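Long-range contacts in octenoyl-CoA reductase/carboxylase (Streptomyces sp., PDB 4A0S), which reductively carboxylates 2-octenoyl-CoA with NADPH, probably furnishing an alkylmalonyl-CoA extender unit for cinnabaramide polyketide biosynthesis: residues Ile138-His143 and Gln183-Pro188; Glu33-Phe38 and Ala82-Ile87. All coordinates share one frame; numbering follows the deposited sequence.

Contact 1 of 2, residues Ile138-His143 and Gln183-Pro188; sequences IVHPAH and QLLPKP. With CO8 (octanoyl-coenzyme A), chain E.
An antiparallel strand pair of the GroES-like domain sets Ile138 opposite Leu185 and Val139 opposite Leu184, joining strand 136-139 to strand 184-186. Ile138 and Leu185 form the hydrogen-bonded pair: Ile138 N donates to Leu185 O at 2.8 Å, and Leu185 N returns a nearly straight bond to Ile138 O. On their face of the sheet, Ile138 CG1 packs on Leu185 CB (3.8 Å), while its CG2 branch reaches Pro188 CD. On the other face, Val139 CG2 meets Leu184 CD2 at 3.6 Å.

Beyond the strand end, Gln183 carries the pairing into the turn. Its carbonyl O accepts His140 N in the carbonyl plane at 2.9 Å. Its amide then grips the same residue: NE2 gives a nearly straight N-H to His140 O (3.0 Å, 171°), which lies in the plane of the amide. OE1 takes Arg180 N, so the amide is held at both ends and its flip state is fixed. OE1 also lies at the edge of the His143 ring, 3.3 Å from CD2, with amide and ring planes 79° apart.

The sheet belongs to the substrate-binding domain of the medium-chain dehydrogenase/reductase fold. His140 CG sits between the backbone N and the carbonyl carbon (chi1 67°), which brings one ring face against Gln183 CA, 3.9 Å from the ring centroid in a CH-pi contact. NE2 is hydrogen-bonded to His365 ND1. Just past it, Pro141 CG and Ala142, the latter opening strand 142-143, line the acyl pocket, Ala142 CA lying 3.5 Å from C8' of octanoyl-CoA.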
loop_
_atom_site.group_PDB
_atom_site.type_symbol
_atom_site.label_atom_id
_atom_site.label_comp_id
_atom_site.label_asym_id
_atom_site.label_seq_id
_atom_site.Cartn_x
_atom_site.Cartn_y
_atom_site.Cartn_z
ATOM N N ILE A 138 20.157 23.070 1.959
ATOM C CA ILE A 138 19.990 22.537 3.272
ATOM C C ILE A 138 20.564 21.152 3.171
ATOM O O ILE A 138 20.665 20.589 2.079
ATOM C CB ILE A 138 18.543 22.530 3.717
ATOM C CG1 ILE A 138 17.668 21.903 2.630
ATOM C CG2 ILE A 138 18.123 23.955 4.066
ATOM C CD1 ILE A 138 16.274 21.514 3.091
ATOM N N VAL A 139 21.003 20.637 4.300
ATOM C CA VAL A 139 21.474 19.287 4.365
ATOM C C VAL A 139 20.511 18.603 5.301
ATOM O O VAL A 139 20.204 19.135 6.380
ATOM C CB VAL A 139 22.890 19.204 4.927
ATOM C CG1 VAL A 139 23.266 17.748 5.190
ATOM C CG2 VAL A 139 23.879 19.902 3.993
ATOM N N HIS A 140 20.014 17.448 4.871
ATOM C CA HIS A 140 19.261 16.568 5.750
ATOM C C HIS A 140 20.149 15.388 6.147
ATOM O O HIS A 140 21.177 15.155 5.529
ATOM C CB HIS A 140 17.942 16.125 5.107
ATOM C CG HIS A 140 18.111 15.232 3.923
ATOM N ND1 HIS A 140 18.407 13.893 4.041
ATOM C CD2 HIS A 140 18.002 15.480 2.598
ATOM C CE1 HIS A 140 18.482 13.352 2.838
ATOM N NE2 HIS A 140 18.252 14.298 1.944
ATOM N N PRO A 141 19.761 14.664 7.207
ATOM C CA PRO A 141 20.698 13.757 7.871
ATOM C C PRO A 141 20.885 12.366 7.261
ATOM O O PRO A 141 21.738 11.627 7.736
ATOM C CB PRO A 141 20.098 13.609 9.276
ATOM C CG PRO A 141 18.627 13.822 9.060
ATOM C CD PRO A 141 18.592 14.946 8.045
ATOM N N ALA A 142 20.082 12.010 6.261
ATOM C CA ALA A 142 20.137 10.662 5.692
ATOM C C ALA A 142 21.402 10.446 4.878
ATOM O O ALA A 142 21.465 10.770 3.693
ATOM C CB ALA A 142 18.876 10.351 4.882
ATOM N N HIS A 143 22.403 9.885 5.541
ATOM C CA HIS A 143 23.714 9.630 4.950
ATOM C C HIS A 143 23.671 8.176 4.535
ATOM O O HIS A 143 23.797 7.275 5.361
ATOM C CB HIS A 143 24.769 9.899 6.016
ATOM C CG HIS A 143 26.182 9.728 5.557
ATOM N ND1 HIS A 143 26.821 8.506 5.569
ATOM C CD2 HIS A 143 27.111 10.633 5.173
ATOM C CE1 HIS A 143 28.071 8.662 5.173
ATOM N NE2 HIS A 143 28.275 9.943 4.931
ATOM N N GLN A 183 22.359 14.106 0.407
ATOM C CA GLN A 183 21.853 14.780 1.601
ATOM C C GLN A 183 21.411 16.199 1.289
ATOM O O GLN A 183 20.836 16.873 2.141
ATOM C CB GLN A 183 22.928 14.849 2.682
ATOM C CG GLN A 183 23.361 13.513 3.229
ATOM C CD GLN A 183 24.444 13.697 4.262
ATOM O OE1 GLN A 183 25.601 13.369 4.030
ATOM N NE2 GLN A 183 24.077 14.289 5.396
ATOM N N LEU A 184 21.695 16.642 0.065
ATOM C CA LEU A 184 21.501 18.036 -0.323
ATOM C C LEU A 184 20.174 18.322 -0.979
ATOM O O LEU A 184 19.743 17.589 -1.885
ATOM C CB LEU A 184 22.605 18.468 -1.288
ATOM C CG LEU A 184 23.987 18.589 -0.660
ATOM C CD1 LEU A 184 24.984 18.929 -1.716
ATOM C CD2 LEU A 184 23.988 19.679 0.407
ATOM N N LEU A 185 19.564 19.425 -0.551
ATOM C CA LEU A 185 18.396 19.974 -1.210
ATOM C C LEU A 185 18.586 21.477 -1.328
ATOM O O LEU A 185 19.289 22.070 -0.511
ATOM C CB LEU A 185 17.136 19.663 -0.416
ATOM C CG LEU A 185 16.755 18.186 -0.346
ATOM C CD1 LEU A 185 15.623 17.974 0.667
ATOM C CD2 LEU A 185 16.423 17.653 -1.760
ATOM N N PRO A 186 17.961 22.092 -2.339
ATOM C CA PRO A 186 18.040 23.546 -2.395
ATOM C C PRO A 186 17.379 24.152 -1.174
ATOM O O PRO A 186 16.271 23.757 -0.778
ATOM C CB PRO A 186 17.266 23.908 -3.666
ATOM C CG PRO A 186 16.448 22.732 -3.997
ATOM C CD PRO A 186 17.181 21.526 -3.465
ATOM N N LYS A 187 18.089 25.070 -0.550
ATOM C CA LYS A 187 17.546 25.802 0.574
ATOM C C LYS A 187 16.322 26.582 0.116
ATOM O O LYS A 187 16.362 27.238 -0.923
ATOM C CB LYS A 187 18.599 26.766 1.101
ATOM C CG LYS A 187 18.091 27.719 2.159
ATOM C CD LYS A 187 19.120 28.792 2.392
ATOM C CE LYS A 187 18.486 30.036 3.012
ATOM N NZ LYS A 187 17.598 30.763 2.041
ATOM N N PRO A 188 15.222 26.504 0.890
ATOM C CA PRO A 188 14.055 27.330 0.622
ATOM C C PRO A 188 14.497 28.790 0.587
ATOM O O PRO A 188 15.021 29.305 1.575
ATOM C CB PRO A 188 13.172 27.069 1.833
ATOM C CG PRO A 188 13.506 25.687 2.218
ATOM C CD PRO A 188 14.992 25.587 2.018
HETATM N N1A CO8 E . 30.925 2.513 25.212
HETATM C C2A CO8 E . 31.439 1.993 24.095
HETATM N N3A CO8 E . 30.759 1.115 23.368
HETATM C C4A CO8 E . 29.521 0.740 23.760
HETATM C C5A CO8 E . 28.947 1.259 24.914
HETATM C C6A CO8 E . 29.690 2.175 25.654
HETATM N N6A CO8 E . 29.178 2.709 26.767
HETATM N N7A CO8 E . 27.734 0.722 25.050
HETATM C C8A CO8 E . 27.548 -0.110 24.022
HETATM N N9A CO8 E . 28.638 -0.100 23.238
HETATM C C1B CO8 E . 28.889 -0.866 21.986
HETATM C C2B CO8 E . 29.213 -2.332 22.290
HETATM O O2B CO8 E . 30.247 -2.803 21.396
HETATM C C3B CO8 E . 27.876 -3.000 21.981
HETATM O O3B CO8 E . 28.064 -4.361 21.622
HETATM P P3B CO8 E . 27.718 -5.446 22.771
HETATM O O7A CO8 E . 29.030 -6.403 22.899
HETATM O O8A CO8 E . 27.689 -4.709 24.243
HETATM O O9A CO8 E . 26.452 -6.158 22.501
HETATM C C4B CO8 E . 27.345 -2.191 20.803
HETATM O O4B CO8 E . 27.714 -0.840 21.114
HETATM C C5B CO8 E . 25.812 -2.152 20.774
HETATM O O5B CO8 E . 25.376 -1.266 19.723
HETATM P P1A CO8 E . 25.508 -1.739 18.156
HETATM O O1A CO8 E . 24.908 -0.483 17.256
HETATM O O2A CO8 E . 26.906 -2.039 17.713
HETATM O O3A CO8 E . 24.614 -3.114 18.025
HETATM P P2A CO8 E . 23.027 -3.285 17.647
HETATM O O4A CO8 E . 22.470 -4.483 18.544
HETATM O O5A CO8 E . 22.761 -3.502 16.187
HETATM O O6A CO8 E . 22.265 -1.952 18.207
HETATM C CBP CO8 E . 20.745 -0.020 18.135
HETATM C CCP CO8 E . 21.210 -1.328 17.450
HETATM C CDP CO8 E . 19.994 -0.445 19.408
HETATM C CEP CO8 E . 19.759 0.667 17.189
HETATM C CAP CO8 E . 21.984 0.887 18.446
HETATM O OAP CO8 E . 22.859 1.089 17.290
HETATM C C9P CO8 E . 21.629 2.248 19.106
HETATM O O9P CO8 E . 21.294 2.272 20.297
HETATM N N8P CO8 E . 21.745 3.352 18.332
HETATM C C7P CO8 E . 21.523 4.730 18.863
HETATM C C6P CO8 E . 20.148 5.363 18.510
HETATM C C5P CO8 E . 19.608 6.105 19.756
HETATM O O5P CO8 E . 19.362 5.477 20.782
HETATM N N4P CO8 E . 19.546 7.435 19.786
HETATM C C3P CO8 E . 19.614 8.410 18.704
HETATM C C2P CO8 E . 18.173 8.941 18.691
HETATM S S1P CO8 E . 17.372 8.701 17.062
HETATM C "C1'" CO8 E . 17.503 10.327 16.486
HETATM O "O1'" CO8 E . 17.543 11.313 17.244
HETATM C "C2'" CO8 E . 17.590 10.419 15.114
HETATM C "C3'" CO8 E . 17.683 11.618 14.444
HETATM C "C4'" CO8 E . 17.727 11.613 13.044
HETATM C "C5'" CO8 E . 18.058 10.281 12.390
HETATM C "C6'" CO8 E . 18.206 10.601 10.887
HETATM C "C7'" CO8 E . 18.282 9.318 10.110
HETATM C "C8'" CO8 E . 18.568 9.675 8.648
#

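Contact 2 of 2, residues Glu33-Phe38 and Ala82-Ile87; sequences EDADMF and AMFEPI. With CO8 (octanoyl-coenzyme A), chain E.
Phe84 fills the junction between the two loops, with Ala35 over one face of its ring and Phe38 at its edge. Ala35 CA stands over the ring centre, 3.6 Å from the centroid and 10° off the normal, a CH-pi contact made by the backbone carbon; Ala35 CB touches CD1 at 4.1 Å. Phe84, the first residue to leave the helical conformation after helix 76-82, has positive phi and closes the helix with a Schellman motif. Its CG is anti to the carbonyl carbon (chi1 -49°), which sends the ring into the Asp34-Met37 type I turn. There Asp34 O approaches CE2 obliquely at 3.1 Å, and Met37 SD lies at the ring edge, 5.4 Å from the centroid, a Met-aromatic contact.

Phe38 meets Phe84 rim to rim rather than in a stack: Phe38 CD2, in the plane of the Phe84 ring, is 3.6 Å from Phe84 CD2, and the planes are 40° apart. The Phe38 edge also faces the helix end, CE2 lying 3.1 Å from Ala82 O, near the plane of the ring; that carbonyl is hydrogen-bonded to Ser49 OG. Replacing Phe84 by an alanine would probably open a gap beneath Ala35 and leave the Phe38 rim without its aromatic neighbour.

Further on, Ile87 borders the coenzyme, its CD1 3.2 Å from O5B of octanoyl-CoA, and Arg348 of the third subunit packs on Pro86 and Ile87. With no hydrogen bond between the two loops, ring face, ring edges and the approach of Ala82 O to the edge of Phe38 carry their association.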
loop_
_atom_site.group_PDB
_atom_site.type_symbol
_atom_site.label_atom_id
_atom_site.label_comp_id
_atom_site.label_asym_id
_atom_site.label_seq_id
_atom_site.Cartn_x
_atom_site.Cartn_y
_atom_site.Cartn_z
ATOM N N GLU A 33 38.146 10.455 23.967
ATOM C CA GLU A 33 38.668 10.284 25.321
ATOM C C GLU A 33 37.609 10.528 26.388
ATOM O O GLU A 33 37.741 10.028 27.503
ATOM C CB GLU A 33 39.870 11.197 25.555
ATOM C CG GLU A 33 39.652 12.658 25.118
ATOM C CD GLU A 33 40.884 13.534 25.309
ATOM O OE1 GLU A 33 41.510 13.465 26.390
ATOM O OE2 GLU A 33 41.217 14.305 24.381
ATOM N N ASP A 34 36.552 11.265 26.036
ATOM C CA ASP A 34 35.509 11.640 27.014
ATOM C C ASP A 34 34.316 10.688 27.077
ATOM O O ASP A 34 33.376 10.918 27.848
ATOM C CB ASP A 34 34.986 13.052 26.732
ATOM C CG ASP A 34 36.068 14.117 26.832
ATOM O OD1 ASP A 34 37.084 13.887 27.534
ATOM O OD2 ASP A 34 35.895 15.191 26.202
ATOM N N ALA A 35 34.346 9.621 26.292
ATOM C CA ALA A 35 33.162 8.784 26.126
ATOM C C ALA A 35 32.580 8.252 27.443
ATOM O O ALA A 35 31.363 8.131 27.577
ATOM C CB ALA A 35 33.434 7.659 25.145
ATOM N N ASP A 36 33.441 7.974 28.417
ATOM C CA ASP A 36 33.000 7.386 29.694
ATOM C C ASP A 36 32.886 8.393 30.829
ATOM O O ASP A 36 32.727 8.000 31.976
ATOM C CB ASP A 36 33.937 6.249 30.130
ATOM C CG ASP A 36 34.119 5.195 29.052
ATOM O OD1 ASP A 36 33.100 4.711 28.491
ATOM O OD2 ASP A 36 35.289 4.860 28.761
ATOM N N MET A 37 32.952 9.686 30.511
ATOM C CA MET A 37 33.010 10.731 31.551
ATOM C C MET A 37 31.724 10.887 32.356
ATOM O O MET A 37 31.723 11.536 33.402
ATOM C CB MET A 37 33.369 12.073 30.937
ATOM C CG MET A 37 32.231 12.663 30.145
ATOM S SD MET A 37 32.664 14.224 29.426
ATOM C CE MET A 37 32.682 15.261 30.890
ATOM N N PHE A 38 30.631 10.325 31.843
ATOM C CA PHE A 38 29.346 10.370 32.527
ATOM C C PHE A 38 28.995 9.050 33.204
ATOM O O PHE A 38 27.855 8.863 33.665
ATOM C CB PHE A 38 28.220 10.784 31.572
ATOM C CG PHE A 38 28.377 12.170 31.008
ATOM C CD1 PHE A 38 28.463 13.279 31.852
ATOM C CD2 PHE A 38 28.429 12.363 29.631
ATOM C CE1 PHE A 38 28.610 14.566 31.328
ATOM C CE2 PHE A 38 28.578 13.644 29.093
ATOM C CZ PHE A 38 28.664 14.747 29.938
ATOM N N ALA A 82 26.242 14.103 22.917
ATOM C CA ALA A 82 27.019 14.784 23.939
ATOM C C ALA A 82 26.889 14.119 25.305
ATOM O O ALA A 82 27.700 14.353 26.197
ATOM C CB ALA A 82 26.623 16.225 24.010
ATOM N N MET A 83 25.847 13.311 25.469
ATOM C CA MET A 83 25.676 12.487 26.662
ATOM C C MET A 83 26.314 11.104 26.525
ATOM O O MET A 83 26.312 10.324 27.485
ATOM C CB MET A 83 24.190 12.296 26.952
ATOM C CG MET A 83 23.475 13.529 27.425
ATOM S SD MET A 83 21.697 13.263 27.515
ATOM C CE MET A 83 21.548 11.917 28.651
ATOM N N PHE A 84 26.835 10.802 25.333
ATOM C CA PHE A 84 27.310 9.449 24.977
ATOM C C PHE A 84 26.239 8.359 25.167
ATOM O O PHE A 84 26.541 7.183 25.407
ATOM C CB PHE A 84 28.642 9.122 25.673
ATOM C CG PHE A 84 29.685 10.208 25.520
ATOM C CD1 PHE A 84 30.416 10.338 24.342
ATOM C CD2 PHE A 84 29.932 11.111 26.561
ATOM C CE1 PHE A 84 31.380 11.353 24.195
ATOM C CE2 PHE A 84 30.889 12.126 26.421
ATOM C CZ PHE A 84 31.615 12.240 25.238
ATOM N N GLU A 85 24.981 8.765 25.016
ATOM C CA GLU A 85 23.838 7.866 25.134
ATOM C C GLU A 85 23.102 7.608 23.809
ATOM O O GLU A 85 23.100 8.457 22.920
ATOM C CB GLU A 85 22.861 8.405 26.163
ATOM C CG GLU A 85 23.384 8.327 27.568
ATOM C CD GLU A 85 22.296 8.564 28.579
ATOM O OE1 GLU A 85 21.162 8.878 28.162
ATOM O OE2 GLU A 85 22.568 8.425 29.787
ATOM N N PRO A 86 22.501 6.414 23.670
ATOM C CA PRO A 86 22.632 5.316 24.622
ATOM C C PRO A 86 23.991 4.646 24.477
ATOM O O PRO A 86 24.413 3.900 25.351
ATOM C CB PRO A 86 21.527 4.355 24.188
ATOM C CG PRO A 86 21.431 4.573 22.732
ATOM C CD PRO A 86 21.603 6.056 22.558
ATOM N N ILE A 87 24.659 4.918 23.363
ATOM C CA ILE A 87 25.969 4.374 23.067
ATOM C C ILE A 87 26.791 5.512 22.497
ATOM O O ILE A 87 26.311 6.232 21.624
ATOM C CB ILE A 87 25.887 3.265 21.998
ATOM C CG1 ILE A 87 25.117 2.046 22.520
ATOM C CG2 ILE A 87 27.293 2.890 21.497
ATOM C CD1 ILE A 87 24.364 1.305 21.433
HETATM N N1A CO8 E . 30.925 2.513 25.212
HETATM C C2A CO8 E . 31.439 1.993 24.095
HETATM N N3A CO8 E . 30.759 1.115 23.368
HETATM C C4A CO8 E . 29.521 0.740 23.760
HETATM C C5A CO8 E . 28.947 1.259 24.914
HETATM C C6A CO8 E . 29.690 2.175 25.654
HETATM N N6A CO8 E . 29.178 2.709 26.767
HETATM N N7A CO8 E . 27.734 0.722 25.050
HETATM C C8A CO8 E . 27.548 -0.110 24.022
HETATM N N9A CO8 E . 28.638 -0.100 23.238
HETATM C C1B CO8 E . 28.889 -0.866 21.986
HETATM C C2B CO8 E . 29.213 -2.332 22.290
HETATM O O2B CO8 E . 30.247 -2.803 21.396
HETATM C C3B CO8 E . 27.876 -3.000 21.981
HETATM O O3B CO8 E . 28.064 -4.361 21.622
HETATM P P3B CO8 E . 27.718 -5.446 22.771
HETATM O O7A CO8 E . 29.030 -6.403 22.899
HETATM O O8A CO8 E . 27.689 -4.709 24.243
HETATM O O9A CO8 E . 26.452 -6.158 22.501
HETATM C C4B CO8 E . 27.345 -2.191 20.803
HETATM O O4B CO8 E . 27.714 -0.840 21.114
HETATM C C5B CO8 E . 25.812 -2.152 20.774
HETATM O O5B CO8 E . 25.376 -1.266 19.723
HETATM P P1A CO8 E . 25.508 -1.739 18.156
HETATM O O1A CO8 E . 24.908 -0.483 17.256
HETATM O O2A CO8 E . 26.906 -2.039 17.713
HETATM O O3A CO8 E . 24.614 -3.114 18.025
HETATM P P2A CO8 E . 23.027 -3.285 17.647
HETATM O O4A CO8 E . 22.470 -4.483 18.544
HETATM O O5A CO8 E . 22.761 -3.502 16.187
HETATM O O6A CO8 E . 22.265 -1.952 18.207
HETATM C CBP CO8 E . 20.745 -0.020 18.135
HETATM C CCP CO8 E . 21.210 -1.328 17.450
HETATM C CDP CO8 E . 19.994 -0.445 19.408
HETATM C CEP CO8 E . 19.759 0.667 17.189
HETATM C CAP CO8 E . 21.984 0.887 18.446
HETATM O OAP CO8 E . 22.859 1.089 17.290
HETATM C C9P CO8 E . 21.629 2.248 19.106
HETATM O O9P CO8 E . 21.294 2.272 20.297
HETATM N N8P CO8 E . 21.745 3.352 18.332
HETATM C C7P CO8 E . 21.523 4.730 18.863
HETATM C C6P CO8 E . 20.148 5.363 18.510
HETATM C C5P CO8 E . 19.608 6.105 19.756
HETATM O O5P CO8 E . 19.362 5.477 20.782
HETATM N N4P CO8 E . 19.546 7.435 19.786
HETATM C C3P CO8 E . 19.614 8.410 18.704
HETATM C C2P CO8 E . 18.173 8.941 18.691
HETATM S S1P CO8 E . 17.372 8.701 17.062
HETATM C "C1'" CO8 E . 17.503 10.327 16.486
HETATM O "O1'" CO8 E . 17.543 11.313 17.244
HETATM C "C2'" CO8 E . 17.590 10.419 15.114
HETATM C "C3'" CO8 E . 17.683 11.618 14.444
HETATM C "C4'" CO8 E . 17.727 11.613 13.044
HETATM C "C5'" CO8 E . 18.058 10.281 12.390
HETATM C "C6'" CO8 E . 18.206 10.601 10.887
HETATM C "C7'" CO8 E . 18.282 9.318 10.110
HETATM C "C8'" CO8 E . 18.568 9.675 8.648
#

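How the contacts relate
Contact 2 closes before contact 1 opens along the chain, so the two lie in series, with centres about 28 Å apart and nearest atoms about 15 Å apart. The strand pair of contact 1 belongs to the mixed, curled sheet that also holds strands 64-73 and 117-124; its 142-143 end pairs with strand 162-163. Contact 2 ties the loop after strand 24-31 to the turn between helices 76-82 and 89-97; its 82-87 segment belongs to the same GroES-like domain as contact 1. They do not touch, but border different portions of one extended ligand, octanoyl-CoA: the acyl tail at contact 1, the pantetheine and nucleotide at contact 2.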